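Local structure of magnesium and cobalt efflux protein (Bordetella parapertussis, 3JTF) at residues M17-I22 with P42-D47; I52-A57 with R76-I81; V89-F94 with E118-Q123. The protein probably takes part in magnesium and cobalt transport; this piece is its CBS domain pair, which binds AMP. All coordinates share one frame; numbering follows the deposited sequence. Where two conformers were deposited one is given.

Contact 1. Residues M17-I22 with P42-D47; sequences MDLLDI and PVYEDD. With AMP (adenosine monophosphate), chain F.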
loop_
_atom_site.group_PDB
_atom_site.type_symbol
_atom_site.label_atom_id
_atom_site.label_comp_id
_atom_site.label_asym_id
_atom_site.label_seq_id
_atom_site.Cartn_x
_atom_site.Cartn_y
_atom_site.Cartn_z
HETATM N N MSE B 17 -15.396 2.739 -6.493
HETATM C CA MSE B 17 -14.018 2.657 -6.934
HETATM C C MSE B 17 -13.436 4.009 -7.289
HETATM O O MSE B 17 -14.093 4.812 -7.929
HETATM C CB MSE B 17 -13.897 1.732 -8.132
HETATM C CG MSE B 17 -14.336 0.350 -7.827
HETATM SE SE MSE B 17 -14.022 -0.847 -9.382
HETATM C CE MSE B 17 -15.085 -0.064 -10.650
ATOM N N ASP B 18 -12.214 4.263 -6.837
ATOM C CA ASP B 18 -11.472 5.422 -7.256
ATOM C C ASP B 18 -10.695 5.003 -8.497
ATOM O O ASP B 18 -9.773 4.152 -8.423
ATOM C CB ASP B 18 -10.504 5.910 -6.162
ATOM C CG ASP B 18 -11.223 6.512 -4.975
ATOM O OD1 ASP B 18 -12.197 7.248 -5.191
ATOM O OD2 ASP B 18 -10.840 6.244 -3.814
ATOM N N LEU B 19 -11.069 5.598 -9.622
ATOM C CA LEU B 19 -10.523 5.251 -10.936
ATOM C C LEU B 19 -9.804 6.409 -11.505
ATOM O O LEU B 19 -10.092 7.531 -11.128
ATOM C CB LEU B 19 -11.655 4.991 -11.916
ATOM C CG LEU B 19 -12.673 3.921 -11.557
ATOM C CD1 LEU B 19 -13.729 3.758 -12.642
ATOM C CD2 LEU B 19 -11.944 2.658 -11.373
ATOM N N LEU B 20 -8.924 6.160 -12.468
ATOM C CA LEU B 20 -8.257 7.236 -13.193
ATOM C C LEU B 20 -8.571 7.136 -14.691
ATOM O O LEU B 20 -8.519 6.061 -15.269
ATOM C CB LEU B 20 -6.739 7.130 -12.985
ATOM C CG LEU B 20 -6.210 7.377 -11.553
ATOM C CD1 LEU B 20 -4.684 7.228 -11.468
ATOM C CD2 LEU B 20 -6.639 8.762 -11.050
ATOM N N ASP B 21 -8.852 8.278 -15.313
ATOM C CA ASP B 21 -9.100 8.365 -16.741
ATOM C C ASP B 21 -7.761 8.697 -17.406
ATOM O O ASP B 21 -7.218 9.795 -17.192
ATOM C CB ASP B 21 -10.095 9.472 -16.987
ATOM C CG ASP B 21 -10.326 9.778 -18.454
ATOM O OD1 ASP B 21 -9.671 9.251 -19.363
ATOM O OD2 ASP B 21 -11.205 10.616 -18.663
ATOM N N ILE B 22 -7.297 7.796 -18.254
ATOM C CA ILE B 22 -5.988 7.906 -18.871
ATOM C C ILE B 22 -5.887 9.192 -19.746
ATOM O O ILE B 22 -4.794 9.650 -19.998
ATOM C CB ILE B 22 -5.630 6.655 -19.708
ATOM C CG1 ILE B 22 -4.138 6.609 -20.122
ATOM C CG2 ILE B 22 -6.470 6.597 -21.007
ATOM C CD1 ILE B 22 -3.190 6.561 -19.010
ATOM N N PRO B 42 -7.403 1.409 -10.615
ATOM C CA PRO B 42 -7.796 1.012 -11.960
ATOM C C PRO B 42 -7.875 2.210 -12.897
ATOM O O PRO B 42 -8.304 3.273 -12.491
ATOM C CB PRO B 42 -9.181 0.376 -11.776
ATOM C CG PRO B 42 -9.316 0.138 -10.291
ATOM C CD PRO B 42 -8.508 1.247 -9.663
ATOM N N VAL B 43 -7.432 1.999 -14.128
ATOM C CA VAL B 43 -7.368 3.019 -15.153
ATOM C C VAL B 43 -8.306 2.691 -16.279
ATOM O O VAL B 43 -8.395 1.525 -16.707
ATOM C CB VAL B 43 -5.916 3.154 -15.680
ATOM C CG1 VAL B 43 -5.850 4.199 -16.816
ATOM C CG2 VAL B 43 -4.973 3.549 -14.506
ATOM N N TYR B 44 -9.081 3.686 -16.717
ATOM C CA TYR B 44 -9.956 3.486 -17.856
ATOM C C TYR B 44 -9.686 4.455 -18.992
ATOM O O TYR B 44 -8.973 5.417 -18.853
ATOM C CB TYR B 44 -11.432 3.543 -17.445
ATOM C CG TYR B 44 -11.937 4.924 -17.111
ATOM C CD1 TYR B 44 -12.479 5.743 -18.092
ATOM C CD2 TYR B 44 -11.872 5.407 -15.800
ATOM C CE1 TYR B 44 -12.968 7.033 -17.780
ATOM C CE2 TYR B 44 -12.372 6.662 -15.465
ATOM C CZ TYR B 44 -12.913 7.471 -16.446
ATOM O OH TYR B 44 -13.388 8.730 -16.109
ATOM N N GLU B 45 -10.307 4.167 -20.125
ATOM C CA GLU B 45 -10.270 5.055 -21.278
ATOM C C GLU B 45 -11.615 5.046 -21.942
ATOM O O GLU B 45 -12.202 3.973 -22.189
ATOM C CB GLU B 45 -9.145 4.666 -22.248
ATOM C CG GLU B 45 -8.867 5.725 -23.357
ATOM C CD GLU B 45 -7.553 5.447 -24.084
ATOM O OE1 GLU B 45 -6.969 4.363 -23.846
ATOM O OE2 GLU B 45 -7.101 6.301 -24.877
ATOM N N ASP B 46 -12.122 6.259 -22.191
ATOM C CA ASP B 46 -13.382 6.504 -22.884
ATOM C C ASP B 46 -14.673 6.120 -22.144
ATOM O O ASP B 46 -15.691 6.811 -22.317
ATOM C CB ASP B 46 -13.380 5.891 -24.295
ATOM C CG ASP B 46 -12.345 6.544 -25.217
ATOM O OD1 ASP B 46 -12.411 7.776 -25.446
ATOM O OD2 ASP B 46 -11.465 5.826 -25.743
ATOM N N ASP B 47 -14.689 5.033 -21.394
ATOM C CA ASP B 47 -15.867 4.623 -20.594
ATOM C C ASP B 47 -15.284 4.015 -19.314
ATOM O O ASP B 47 -14.256 3.332 -19.378
ATOM C CB ASP B 47 -16.688 3.548 -21.308
ATOM C CG ASP B 47 -17.903 3.052 -20.482
ATOM O OD1 ASP B 47 -19.027 3.634 -20.566
ATOM O OD2 ASP B 47 -17.790 2.031 -19.799
HETATM P P AMP F . -5.094 0.999 0.132
HETATM O O1P AMP F . -4.486 0.729 -1.202
HETATM O O2P AMP F . -4.200 0.760 1.303
HETATM O O3P AMP F . -5.779 2.323 0.189
HETATM O "O5'" AMP F . -6.313 -0.005 0.346
HETATM C "C5'" AMP F . -7.134 0.156 1.512
HETATM C "C4'" AMP F . -8.512 -0.305 1.147
HETATM O "O4'" AMP F . -9.228 0.599 0.279
HETATM C "C3'" AMP F . -8.403 -1.605 0.343
HETATM O "O3'" AMP F . -8.151 -2.730 1.191
HETATM C "C2'" AMP F . -9.747 -1.604 -0.290
HETATM O "O2'" AMP F . -10.655 -1.815 0.858
HETATM C "C1'" AMP F . -9.818 -0.154 -0.793
HETATM N N9 AMP F . -9.159 0.313 -2.065
HETATM C C8 AMP F . -7.875 0.197 -2.517
HETATM N N7 AMP F . -7.713 0.833 -3.715
HETATM C C5 AMP F . -8.905 1.396 -4.022
HETATM C C6 AMP F . -9.442 2.232 -5.107
HETATM N N6 AMP F . -8.669 2.569 -6.145
HETATM N N1 AMP F . -10.745 2.583 -5.063
HETATM C C2 AMP F . -11.536 2.265 -4.036
HETATM N N3 AMP F . -11.109 1.543 -2.986
HETATM C C4 AMP F . -9.828 1.070 -2.945
HETATM O O HOH W 1 -10.979 8.712 -21.603
HETATM O O HOH W 2 -12.524 11.971 -16.706
#

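Contact 2. Residues I52-A57 with R76-I81; sequences IGILLA and RPAVFI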
loop_
_atom_site.group_PDB
_atom_site.type_symbol
_atom_site.label_atom_id
_atom_site.label_comp_id
_atom_site.label_asym_id
_atom_site.label_seq_id
_atom_site.Cartn_x
_atom_site.Cartn_y
_atom_site.Cartn_z
ATOM N N ILE B 52 -8.230 -0.455 -18.625
ATOM C CA ILE B 52 -7.064 -0.796 -19.443
ATOM C C ILE B 52 -5.881 -1.201 -18.556
ATOM O O ILE B 52 -4.803 -1.459 -19.058
ATOM C CB ILE B 52 -6.676 0.351 -20.402
ATOM C CG1 ILE B 52 -6.411 1.648 -19.639
ATOM C CG2 ILE B 52 -7.781 0.574 -21.502
ATOM C CD1 ILE B 52 -5.532 2.633 -20.412
ATOM N N GLY B 53 -6.095 -1.230 -17.244
ATOM C CA GLY B 53 -5.114 -1.676 -16.315
ATOM C C GLY B 53 -5.146 -0.999 -14.956
ATOM O O GLY B 53 -6.139 -0.383 -14.596
ATOM N N ILE B 54 -4.056 -1.154 -14.214
ATOM C CA ILE B 54 -3.886 -0.629 -12.873
ATOM C C ILE B 54 -2.643 0.241 -12.810
ATOM O O ILE B 54 -1.592 -0.135 -13.312
ATOM C CB ILE B 54 -3.684 -1.740 -11.836
ATOM C CG1 ILE B 54 -4.763 -2.823 -11.981
ATOM C CG2 ILE B 54 -3.634 -1.117 -10.381
ATOM C CD1 ILE B 54 -6.189 -2.378 -11.636
ATOM N N LEU B 55 -2.774 1.423 -12.219
ATOM C CA LEU B 55 -1.630 2.307 -12.032
ATOM C C LEU B 55 -1.274 2.307 -10.555
ATOM O O LEU B 55 -2.137 2.524 -9.706
ATOM C CB LEU B 55 -1.944 3.741 -12.470
ATOM C CG LEU B 55 -0.797 4.770 -12.289
ATOM C CD1 LEU B 55 0.355 4.450 -13.287
ATOM C CD2 LEU B 55 -1.342 6.148 -12.556
ATOM N N LEU B 56 -0.009 2.019 -10.265
ATOM C CA LEU B 56 0.556 2.233 -8.934
ATOM C C LEU B 56 1.034 3.691 -8.871
ATOM O O LEU B 56 1.888 4.111 -9.640
ATOM C CB LEU B 56 1.709 1.240 -8.708
ATOM C CG LEU B 56 2.432 1.242 -7.355
ATOM C CD1 LEU B 56 1.564 0.707 -6.157
ATOM C CD2 LEU B 56 3.773 0.444 -7.474
ATOM N N ALA B 57 0.465 4.463 -7.958
ATOM C CA ALA B 57 0.715 5.912 -7.858
ATOM C C ALA B 57 2.196 6.267 -7.820
ATOM O O ALA B 57 2.599 7.236 -8.448
ATOM C CB ALA B 57 0.077 6.477 -6.609
ATOM N N ARG B 76 -0.258 -1.296 -15.614
ATOM C CA ARG B 76 0.020 -2.717 -15.714
ATOM C C ARG B 76 -1.296 -3.468 -15.936
ATOM O O ARG B 76 -2.356 -2.998 -15.523
ATOM C CB ARG B 76 0.733 -3.194 -14.463
ATOM C CG ARG B 76 2.065 -2.471 -14.215
ATOM C CD ARG B 76 3.297 -3.191 -14.815
ATOM N NE ARG B 76 3.188 -3.389 -16.250
ATOM C CZ ARG B 76 3.567 -2.513 -17.178
ATOM N NH1 ARG B 76 3.403 -2.827 -18.451
ATOM N NH2 ARG B 76 4.097 -1.336 -16.854
ATOM N N PRO B 77 -1.220 -4.649 -16.599
ATOM C CA PRO B 77 -2.468 -5.393 -16.807
ATOM C C PRO B 77 -3.161 -5.716 -15.465
ATOM O O PRO B 77 -2.505 -6.031 -14.468
ATOM C CB PRO B 77 -2.033 -6.655 -17.552
ATOM C CG PRO B 77 -0.654 -6.362 -18.095
ATOM C CD PRO B 77 -0.049 -5.353 -17.146
ATOM N N ALA B 78 -4.479 -5.582 -15.448
ATOM C CA ALA B 78 -5.284 -5.901 -14.293
ATOM C C ALA B 78 -5.482 -7.428 -14.216
ATOM O O ALA B 78 -5.454 -8.125 -15.217
ATOM C CB ALA B 78 -6.605 -5.234 -14.400
ATOM N N VAL B 79 -5.658 -7.922 -13.016
ATOM C CA VAL B 79 -6.138 -9.286 -12.820
ATOM C C VAL B 79 -7.644 -9.202 -12.617
ATOM O O VAL B 79 -8.121 -8.487 -11.714
ATOM C CB VAL B 79 -5.447 -9.920 -11.610
ATOM C CG1 VAL B 79 -5.829 -11.385 -11.469
ATOM C CG2 VAL B 79 -3.892 -9.793 -11.773
ATOM N N PHE B 80 -8.400 -9.867 -13.481
ATOM C CA PHE B 80 -9.839 -9.917 -13.376
ATOM C C PHE B 80 -10.266 -11.240 -12.737
ATOM O O PHE B 80 -9.882 -12.285 -13.209
ATOM C CB PHE B 80 -10.522 -9.783 -14.748
ATOM C CG PHE B 80 -10.283 -8.455 -15.412
ATOM C CD1 PHE B 80 -11.128 -7.389 -15.164
ATOM C CD2 PHE B 80 -9.217 -8.284 -16.274
ATOM C CE1 PHE B 80 -10.899 -6.114 -15.746
ATOM C CE2 PHE B 80 -8.954 -7.040 -16.855
ATOM C CZ PHE B 80 -9.806 -5.937 -16.589
ATOM N N ILE B 81 -11.002 -11.182 -11.628
ATOM C CA ILE B 81 -11.422 -12.390 -10.923
ATOM C C ILE B 81 -12.941 -12.455 -10.781
ATOM O O ILE B 81 -13.622 -11.421 -10.584
ATOM C CB ILE B 81 -10.748 -12.536 -9.523
ATOM C CG1 ILE B 81 -11.282 -11.515 -8.542
ATOM C CG2 ILE B 81 -9.176 -12.467 -9.642
ATOM C CD1 ILE B 81 -10.861 -11.727 -7.038
#

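Contact 3. Residues V89-F94 with E118-Q123; sequences VLLREF and EDVLEQ. With AMP (adenosine monophosphate), chain F; SO4 (sulfate ion), chain H.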
loop_
_atom_site.group_PDB
_atom_site.type_symbol
_atom_site.label_atom_id
_atom_site.label_comp_id
_atom_site.label_asym_id
_atom_site.label_seq_id
_atom_site.Cartn_x
_atom_site.Cartn_y
_atom_site.Cartn_z
ATOM N N VAL B 89 -8.806 -19.414 -1.352
ATOM C CA VAL B 89 -8.021 -19.622 -2.583
ATOM C C VAL B 89 -7.421 -18.297 -3.039
ATOM O O VAL B 89 -6.246 -18.236 -3.348
ATOM C CB VAL B 89 -8.859 -20.219 -3.698
ATOM C CG1 VAL B 89 -8.041 -20.337 -4.996
ATOM C CG2 VAL B 89 -9.397 -21.627 -3.261
ATOM N N LEU B 90 -8.209 -17.237 -2.979
ATOM C CA LEU B 90 -7.760 -15.905 -3.407
ATOM C C LEU B 90 -6.609 -15.391 -2.536
ATOM O O LEU B 90 -5.685 -14.704 -3.021
ATOM C CB LEU B 90 -8.931 -14.910 -3.381
ATOM C CG LEU B 90 -8.622 -13.476 -3.800
ATOM C CD1 LEU B 90 -7.923 -13.447 -5.245
ATOM C CD2 LEU B 90 -9.885 -12.595 -3.765
ATOM N N LEU B 91 -6.692 -15.679 -1.236
ATOM C CA LEU B 91 -5.605 -15.335 -0.331
ATOM C C LEU B 91 -4.258 -15.956 -0.787
ATOM O O LEU B 91 -3.252 -15.279 -0.819
ATOM C CB LEU B 91 -5.911 -15.779 1.089
ATOM C CG LEU B 91 -4.802 -15.383 2.074
ATOM C CD1 LEU B 91 -4.396 -13.905 1.976
ATOM C CD2 LEU B 91 -5.263 -15.748 3.527
ATOM N N ARG B 92 -4.281 -17.240 -1.105
ATOM C CA ARG B 92 -3.111 -17.943 -1.574
ATOM C C ARG B 92 -2.606 -17.341 -2.875
ATOM O O ARG B 92 -1.410 -17.245 -3.082
ATOM C CB ARG B 92 -3.435 -19.432 -1.784
ATOM C CG ARG B 92 -3.787 -20.181 -0.483
ATOM C CD ARG B 92 -3.879 -21.683 -0.662
ATOM N NE ARG B 92 -2.542 -22.279 -0.745
ATOM C CZ ARG B 92 -2.279 -23.586 -0.890
ATOM N NH1 ARG B 92 -3.271 -24.462 -1.042
ATOM N NH2 ARG B 92 -1.010 -24.009 -0.935
ATOM N N GLU B 93 -3.529 -16.986 -3.754
ATOM C CA GLU B 93 -3.198 -16.360 -5.042
ATOM C C GLU B 93 -2.489 -15.017 -4.869
ATOM O O GLU B 93 -1.375 -14.784 -5.411
ATOM C CB GLU B 93 -4.454 -16.188 -5.894
ATOM C CG GLU B 93 -4.235 -15.409 -7.222
ATOM C CD GLU B 93 -5.506 -15.293 -8.065
ATOM O OE1 GLU B 93 -6.591 -15.670 -7.576
ATOM O OE2 GLU B 93 -5.417 -14.850 -9.238
ATOM N N PHE B 94 -3.110 -14.160 -4.086
ATOM C CA PHE B 94 -2.541 -12.861 -3.759
ATOM C C PHE B 94 -1.181 -12.985 -3.040
ATOM O O PHE B 94 -0.251 -12.252 -3.373
ATOM C CB PHE B 94 -3.486 -12.107 -2.816
ATOM C CG PHE B 94 -4.578 -11.302 -3.486
ATOM C CD1 PHE B 94 -4.398 -10.664 -4.692
ATOM C CD2 PHE B 94 -5.793 -11.102 -2.811
ATOM C CE1 PHE B 94 -5.418 -9.888 -5.257
ATOM C CE2 PHE B 94 -6.810 -10.329 -3.357
ATOM C CZ PHE B 94 -6.626 -9.710 -4.592
ATOM N N GLU B 118 -5.776 -7.154 1.642
ATOM C CA GLU B 118 -6.196 -6.672 2.955
ATOM C C GLU B 118 -7.647 -6.979 3.248
ATOM O O GLU B 118 -7.947 -7.460 4.348
ATOM C CB GLU B 118 -5.937 -5.162 3.091
ATOM C CG GLU B 118 -6.229 -4.544 4.480
ATOM C CD GLU B 118 -6.167 -2.967 4.434
ATOM O OE1 GLU B 118 -5.077 -2.438 4.096
ATOM O OE2 GLU B 118 -7.188 -2.263 4.694
ATOM N N ASP B 119 -8.537 -6.728 2.278
ATOM C CA ASP B 119 -9.964 -7.058 2.424
ATOM C C ASP B 119 -10.154 -8.558 2.705
ATOM O O ASP B 119 -10.975 -8.948 3.504
ATOM C CB ASP B 119 -10.784 -6.717 1.170
ATOM C CG ASP B 119 -10.770 -5.228 0.816
ATOM O OD1 ASP B 119 -10.858 -4.393 1.736
ATOM O OD2 ASP B 119 -10.635 -4.923 -0.401
ATOM N N VAL B 120 -9.426 -9.401 1.984
ATOM C CA VAL B 120 -9.542 -10.842 2.172
ATOM C C VAL B 120 -9.105 -11.221 3.607
ATOM O O VAL B 120 -9.802 -11.956 4.292
ATOM C CB VAL B 120 -8.687 -11.581 1.112
ATOM C CG1 VAL B 120 -8.695 -13.096 1.345
ATOM C CG2 VAL B 120 -9.169 -11.225 -0.332
ATOM N N LEU B 121 -7.958 -10.702 4.044
ATOM C CA LEU B 121 -7.383 -11.038 5.349
ATOM C C LEU B 121 -8.322 -10.599 6.457
ATOM O O LEU B 121 -8.596 -11.353 7.366
ATOM C CB LEU B 121 -6.030 -10.368 5.533
ATOM C CG LEU B 121 -4.860 -11.011 4.807
ATOM C CD1 LEU B 121 -3.652 -10.032 4.842
ATOM C CD2 LEU B 121 -4.553 -12.334 5.450
ATOM N N GLU B 122 -8.857 -9.392 6.331
ATOM C CA GLU B 122 -9.782 -8.873 7.329
ATOM C C GLU B 122 -11.037 -9.728 7.476
ATOM O O GLU B 122 -11.454 -10.010 8.577
ATOM C CB GLU B 122 -10.176 -7.452 6.972
ATOM C CG GLU B 122 -9.041 -6.493 7.205
ATOM C CD GLU B 122 -9.470 -5.059 7.168
ATOM O OE1 GLU B 122 -10.273 -4.717 6.269
ATOM O OE2 GLU B 122 -9.000 -4.282 8.044
ATOM N N GLN B 123 -11.623 -10.151 6.359
ATOM C CA GLN B 123 -12.828 -10.945 6.437
ATOM C C GLN B 123 -12.546 -12.305 7.023
ATOM O O GLN B 123 -13.319 -12.759 7.874
ATOM C CB GLN B 123 -13.460 -11.120 5.077
ATOM C CG GLN B 123 -14.666 -12.008 5.084
ATOM C CD GLN B 123 -15.809 -11.387 5.849
ATOM O OE1 GLN B 123 -16.067 -10.199 5.726
ATOM N NE2 GLN B 123 -16.473 -12.177 6.657
HETATM P P AMP F . -5.094 0.999 0.132
HETATM O O1P AMP F . -4.486 0.729 -1.202
HETATM O O2P AMP F . -4.200 0.760 1.303
HETATM O O3P AMP F . -5.779 2.323 0.189
HETATM O "O5'" AMP F . -6.313 -0.005 0.346
HETATM C "C5'" AMP F . -7.134 0.156 1.512
HETATM C "C4'" AMP F . -8.512 -0.305 1.147
HETATM O "O4'" AMP F . -9.228 0.599 0.279
HETATM C "C3'" AMP F . -8.403 -1.605 0.343
HETATM O "O3'" AMP F . -8.151 -2.730 1.191
HETATM C "C2'" AMP F . -9.747 -1.604 -0.290
HETATM O "O2'" AMP F . -10.655 -1.815 0.858
HETATM C "C1'" AMP F . -9.818 -0.154 -0.793
HETATM N N9 AMP F . -9.159 0.313 -2.065
HETATM C C8 AMP F . -7.875 0.197 -2.517
HETATM N N7 AMP F . -7.713 0.833 -3.715
HETATM C C5 AMP F . -8.905 1.396 -4.022
HETATM C C6 AMP F . -9.442 2.232 -5.107
HETATM N N6 AMP F . -8.669 2.569 -6.145
HETATM N N1 AMP F . -10.745 2.583 -5.063
HETATM C C2 AMP F . -11.536 2.265 -4.036
HETATM N N3 AMP F . -11.109 1.543 -2.986
HETATM C C4 AMP F . -9.828 1.070 -2.945
HETATM S S SO4 H . -3.449 -5.068 0.031
HETATM O O1 SO4 H . -2.074 -4.658 0.273
HETATM O O2 SO4 H . -3.791 -6.223 0.773
HETATM O O3 SO4 H . -4.329 -3.929 0.363
HETATM O O4 SO4 H . -3.619 -5.301 -1.382
#

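Contact 1. Residues M17-I22 with P42-D47
Tyr44 places its ring CG between its own backbone N and carbonyl carbon (chi1 73°), which lays the ring against Asp21 of the neighbouring strand. Asp21 turns its carboxylate anti to its backbone N, and CB and CG reach the phenol end of the ring. The two strands are the parallel pair of a beta-alpha-beta unit in the first CBS domain, with helix 26-35 as the crossover. Asp21 CA sits over one face of the Tyr44 ring, 4.0 Å from the ring centroid and 14° off the normal, a CH-pi contact. Leu19 CB lies in the ring plane at the edge. Beyond it, the Leu19 side chain crosses Pro42 at about a right angle, and Leu19 CD2 touches Pro42 CB at 3.6 Å.

Three backbone bonds fix the register: Leu20 N to Pro42 O, Tyr44 N to Leu20 O and Ile22 N to Tyr44 O. Leu20 and Val43 share the other sheet face, where Leu20 packs on helix 26-35. At the far end Ile22 CG2 rests on the Glu45 side chain, 3.5 Å from Glu45 CD. The Glu45 carboxylate forms a salt bridge with Arg72. Asp21 OD1 accepts from Ser23 N and from a water that also binds Asp46 N.

The other end of the contact reads the adenine of AMP. Asp18 uses its backbone for this, not its carboxylate. Asp18 N donates to AMP N1 at 2.9 Å, and AMP N6 donates to Asp18 O at 3.0 Å with an N-H...O angle of 176°.

Contact 2. Residues I52-A57 with R76-I81
Ile54 and Arg76 grip each other through two backbone bonds. Ile54 N donates to Arg76 O at 2.8 Å, in the carbonyl plane. Arg76 N donates back to Ile54 O at 2.9 Å, with the donor tilted 23° from the plane of the Ile54 carbonyl. This is the tight part. Gly53, which has no side chain, adds to it: the backbones come close here, with Gly53 CA 3.2 Å from Arg76 O.

Ile54 CG1 lies anti to its carbonyl carbon (chi1 -50°), and this carries it to the methyl of Ala78, with Ile54 CG1 to Ala78 CB at 3.9 Å. Ile54 and Arg76 form a single bridge, an antiparallel hydrogen-bonded pair, at the edge of the three-stranded sheet of the first CBS domain. Segment 76-81 then leaves that edge and runs into strand 80-82, an edge strand of the other, four-stranded sheet. Ile54 also packs on Pro42 and Leu101, so it touches strands of both sheets.

The other side is loose. Arg76 is exposed, and its chain bends at chi2 and chi3, taking the guanidinium off strand 51-56. In the conformer given, Arg76 NH2 bonds to Ser73 O. Pro77 is exposed as well and turns away from strand 51-56.

Contact 3. Residues V89-F94 with E118-Q123
Val120 points into helix 87-96 and splits its two methyls between three residues. Val120 CG1, anti to the backbone N (chi1 176°), meets Leu91 CB at 3.9 Å. Val120 CG2 goes the other way, to Leu90 and Phe94. Val120 CG2 touches Leu90 CD2 at 3.8 Å, and the two side chains cross at a slant. Val120 CG2 also approaches Phe94 CE2 at 3.9 Å, lying near the ring plane, so the valine meets the ring edge. One face of the Phe94 ring carries Leu90 CD1, 3.8 Å above the plane and offset toward the rim. Leu90 thus uses one methyl on the ring and the other on the valine.

Leu91 and Leu121 cross at about a right angle. Leu91 CD1 meets Leu121 CD2 at 3.8 Å.

These are helices 87-96 and 117-126, the two longer helices of the second CBS domain. Their short segments run at 138° to each other, 9.8 Å apart at the axes. Leu121 also packs on Leu121 of the second subunit, and Leu91 on Val125 of that subunit, so the pair reaches the dimer interface. Ile10 of helix 7-10 touches Val120 as well.

Asp119, on the flank of helix 117-126, serves the nucleotide. Asp119 OD1 accepts from both ribose hydroxyls of AMP, from O2' at 2.7 Å and from O3' at 3.2 Å. Asp119 OD2 takes the N-H of Thr116, which helps fix the carboxylate. Between the two segments only apolar atoms meet and no hydrogen bond crosses, while Asp119 on the same helix offers its carboxylate to the ribose.

From the N terminus, contact 1 comes first. It closes the loop through helix 26-35 and pairs strands 20-21 and 40-44. Contact 2 opens after it, closes the loop through helix 71-74, and carries the chain from the three-stranded sheet to the four-stranded one. Contact 3 follows and closes the loop over strands 101-105 and 111-116. The three are in series; none nest or cross. Contacts 1 and 2 share a sheet, where Val43 pairs with Ile52 and Gly53. Contacts 2 and 3 meet where Ile81 packs on Leu90. Contacts 1 and 3 do not touch, yet both bind AMP, at adenine and ribose.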